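Long-range contact in SusD family protein (Bacteroides uniformis, PDB 7KV1), which probably binds beta-glucans at the surface of a human gut bacterium, as a SusD-family glycan-binding protein: residues Y144-R149 / E197-S202. Sequence-based numbering, arbitrary orientation.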
ATOM      1  N   TYR A 144      16.273  12.814  13.197  1.00 28.90           N
ATOM      2  CA  TYR A 144      16.278  11.358  13.519  1.00 29.72           C
ATOM      3  C   TYR A 144      14.966  11.006  14.235  1.00 26.48           C
ATOM      4  O   TYR A 144      14.330  10.002  13.883  1.00 29.34           O
ATOM      5  CB  TYR A 144      17.486  10.926  14.360  1.00 31.02           C
ATOM      6  CG  TYR A 144      18.847  11.215  13.771  1.00 35.35           C
ATOM      7  CD1 TYR A 144      19.087  11.203  12.403  1.00 37.92           C
ATOM      8  CD2 TYR A 144      19.918  11.492  14.608  1.00 38.59           C
ATOM      9  CE1 TYR A 144      20.344  11.468  11.880  1.00 39.60           C
ATOM     10  CE2 TYR A 144      21.176  11.775  14.104  1.00 38.96           C
ATOM     11  CZ  TYR A 144      21.395  11.766  12.738  1.00 42.57           C
ATOM     12  OH  TYR A 144      22.652  12.040  12.271  1.00 42.43           O
ATOM     13  N   GLU A 145      14.559  11.864  15.166  1.00 24.28           N
ATOM     14  CA  GLU A 145      13.349  11.716  15.995  1.00 27.25           C
ATOM     15  C   GLU A 145      12.111  11.648  15.099  1.00 26.95           C
ATOM     16  O   GLU A 145      11.303  10.732  15.260  1.00 23.90           O
ATOM     17  CB  GLU A 145      13.157  12.908  16.923  1.00 28.52           C
ATOM     18  CG  GLU A 145      11.906  12.786  17.743  1.00 28.83           C
ATOM     19  CD  GLU A 145      11.550  13.990  18.576  1.00 32.28           C
ATOM     20  OE1 GLU A 145      12.375  14.898  18.690  1.00 38.63           O
ATOM     21  OE2 GLU A 145      10.443  14.011  19.078  1.00 32.79           O
ATOM     22  N   MET A 146      11.959  12.620  14.209  1.00 25.53           N
ATOM     23  CA  MET A 146      10.736  12.723  13.389  1.00 25.82           C
ATOM     24  C   MET A 146      10.713  11.584  12.369  1.00 23.66           C
ATOM     25  O   MET A 146       9.619  11.096  12.087  1.00 26.69           O
ATOM     26  CB  MET A 146      10.639  14.099  12.738  1.00 24.98           C
ATOM     27  CG  MET A 146      10.272  15.194  13.753  1.00 25.96           C
ATOM     28  SD  MET A 146       9.099  14.732  15.078  1.00 27.60           S
ATOM     29  CE  MET A 146       9.281  16.104  16.223  1.00 30.44           C
ATOM     30  N   GLN A 147      11.861  11.138  11.862  1.00 23.95           N
ATOM     31  CA  GLN A 147      11.899   9.973  10.944  1.00 24.00           C
ATOM     32  C   GLN A 147      11.418   8.730  11.712  1.00 25.04           C
ATOM     33  O   GLN A 147      10.556   7.981  11.200  1.00 23.89           O
ATOM     34  CB  GLN A 147      13.286   9.762  10.353  1.00 24.32           C
ATOM     35  CG  GLN A 147      13.637  10.674   9.195  1.00 23.49           C
ATOM     36  CD  GLN A 147      15.082  10.469   8.808  1.00 26.47           C
ATOM     37  OE1 GLN A 147      15.430   9.515   8.130  1.00 25.98           O
ATOM     38  NE2 GLN A 147      15.939  11.378   9.238  1.00 25.21           N
ATOM     39  N   ALA A 148      11.912   8.519  12.925  1.00 23.38           N
ATOM     40  CA  ALA A 148      11.518   7.342  13.727  1.00 24.58           C
ATOM     41  C   ALA A 148      10.017   7.418  14.034  1.00 22.84           C
ATOM     42  O   ALA A 148       9.331   6.369  13.959  1.00 21.09           O
ATOM     43  CB  ALA A 148      12.347   7.248  14.988  1.00 25.09           C
ATOM     44  N   ARG A 149       9.494   8.598  14.365  1.00 21.92           N
ATOM     45  CA  ARG A 149       8.065   8.694  14.760  1.00 20.86           C
ATOM     46  C   ARG A 149       7.155   8.438  13.541  1.00 21.06           C
ATOM     47  O   ARG A 149       6.099   7.797  13.691  1.00 23.36           O
ATOM     48  CB  ARG A 149       7.796  10.008  15.481  1.00 21.81           C
ATOM     49  CG  ARG A 149       8.429  10.035  16.872  1.00 23.98           C
ATOM     50  CD  ARG A 149       8.393  11.401  17.520  1.00 25.06           C
ATOM     51  NE  ARG A 149       7.040  11.737  17.917  1.00 24.15           N
ATOM     52  CZ  ARG A 149       6.656  12.937  18.322  1.00 28.15           C
ATOM     53  NH1 ARG A 149       7.547  13.922  18.447  1.00 30.58           N
ATOM     54  NH2 ARG A 149       5.399  13.145  18.664  1.00 25.60           N
ATOM     55  N   GLU A 197      -0.025  14.279  13.586  1.00 21.11           N
ATOM     56  CA  GLU A 197      -0.200  15.747  13.687  1.00 20.82           C
ATOM     57  C   GLU A 197       1.001  16.381  14.409  1.00 21.64           C
ATOM     58  O   GLU A 197       1.545  17.360  13.891  1.00 19.69           O
ATOM     59  CB  GLU A 197      -1.546  16.033  14.323  1.00 21.77           C
ATOM     60  CG  GLU A 197      -2.672  15.850  13.315  1.00 21.90           C
ATOM     61  CD  GLU A 197      -4.055  16.116  13.844  1.00 22.53           C
ATOM     62  OE1 GLU A 197      -4.207  16.046  15.074  1.00 23.61           O
ATOM     63  OE2 GLU A 197      -4.989  16.355  13.030  1.00 22.83           O
ATOM     64  N   ALA A 198       1.441  15.832  15.534  1.00 22.20           N
ATOM     65  CA  ALA A 198       2.658  16.321  16.236  1.00 23.44           C
ATOM     66  C   ALA A 198       3.879  16.239  15.314  1.00 25.18           C
ATOM     67  O   ALA A 198       4.670  17.223  15.250  1.00 30.08           O
ATOM     68  CB  ALA A 198       2.870  15.592  17.541  1.00 22.81           C
ATOM     69  N   VAL A 199       4.050  15.150  14.586  1.00 23.28           N
ATOM     70  CA  VAL A 199       5.206  15.030  13.657  1.00 26.00           C
ATOM     71  C   VAL A 199       5.105  16.117  12.574  1.00 26.28           C
ATOM     72  O   VAL A 199       6.093  16.828  12.322  1.00 24.79           O
ATOM     73  CB  VAL A 199       5.302  13.613  13.071  1.00 25.60           C
ATOM     74  CG1 VAL A 199       6.243  13.541  11.880  1.00 26.33           C
ATOM     75  CG2 VAL A 199       5.706  12.617  14.148  1.00 23.65           C
ATOM     76  N   ILE A 200       3.954  16.248  11.937  1.00 25.93           N
ATOM     77  CA  ILE A 200       3.755  17.213  10.816  1.00 25.19           C
ATOM     78  C   ILE A 200       3.940  18.662  11.337  1.00 26.39           C
ATOM     79  O   ILE A 200       4.668  19.474  10.682  1.00 25.67           O
ATOM     80  CB  ILE A 200       2.379  16.950  10.162  1.00 23.90           C
ATOM     81  CG1 ILE A 200       2.435  15.663   9.339  1.00 23.75           C
ATOM     82  CG2 ILE A 200       1.912  18.151   9.338  1.00 23.24           C
ATOM     83  CD1 ILE A 200       1.085  15.159   8.861  1.00 23.75           C
ATOM     84  N   ASP A 201       3.308  19.004  12.469  1.00 27.83           N
ATOM     85  CA  ASP A 201       3.332  20.382  13.040  1.00 29.81           C
ATOM     86  C   ASP A 201       4.766  20.762  13.450  1.00 30.58           C
ATOM     87  O   ASP A 201       5.027  21.960  13.489  1.00 32.49           O
ATOM     88  CB  ASP A 201       2.416  20.541  14.255  1.00 30.33           C
ATOM     89  CG  ASP A 201       0.936  20.456  13.941  1.00 31.07           C
ATOM     90  OD1 ASP A 201       0.603  20.560  12.764  1.00 30.75           O
ATOM     91  OD2 ASP A 201       0.132  20.330  14.900  1.00 31.50           O
ATOM     92  N   SER A 202       5.653  19.807  13.754  1.00 25.32           N
ATOM     93  CA  SER A 202       7.088  20.084  14.050  1.00 27.48           C
ATOM     94  C   SER A 202       7.757  20.845  12.888  1.00 31.09           C
ATOM     95  O   SER A 202       8.754  21.538  13.143  1.00 31.49           O
ATOM     96  CB  SER A 202       7.854  18.839  14.407  1.00 27.82           C
ATOM     97  OG  SER A 202       8.195  18.065  13.257  1.00 28.49           O
TER
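A198, V199 and S202 of the segment 197-202 meet M146 and R149 of helix 138-162, a worked example of how two antiparallel helices pack in the TPR-like helical scaffold of SusD proteins. The short axes run 10.1 Å apart at 146°, and no hydrogen bond crosses between the segments, which meet here by van der Waals contact. A198 comes first: its CB lies 3.7 Å from R149 NH2, oblique to the guanidinium. The arginine chain bends at chi3 (72°), which brings the guanidinium over V199 CG2, the methyl lying over one face and offset toward its rim. V199 CG2 also sits 3.6 Å from R149 CB, so V199 packs against both the root and the polar end of that chain. Carboxylates on both helices probably balance the charge: R149 NH1 reaches E145 OE2 at 3.0 Å, from the anti side but well out of the carboxylate plane, while R149 NE pairs with E195 on the partner helix. Beside V199, M146 SD stands 4.1 Å from V199 CG2, and L205 also touches this methionine. Last comes S202, whose CB is 3.6 Å from M146 CE; the M146 chain bends at chi2 (-36°), bringing CE as well as CG against the S202 hydroxyl. Replacing M146 with an alanine would probably open a gap beside S202 and leave V199 CG2 less tightly covered. The serine hydroxyl is turned back to its own segment, where S202 OG donates to V199 O at 2.6 Å.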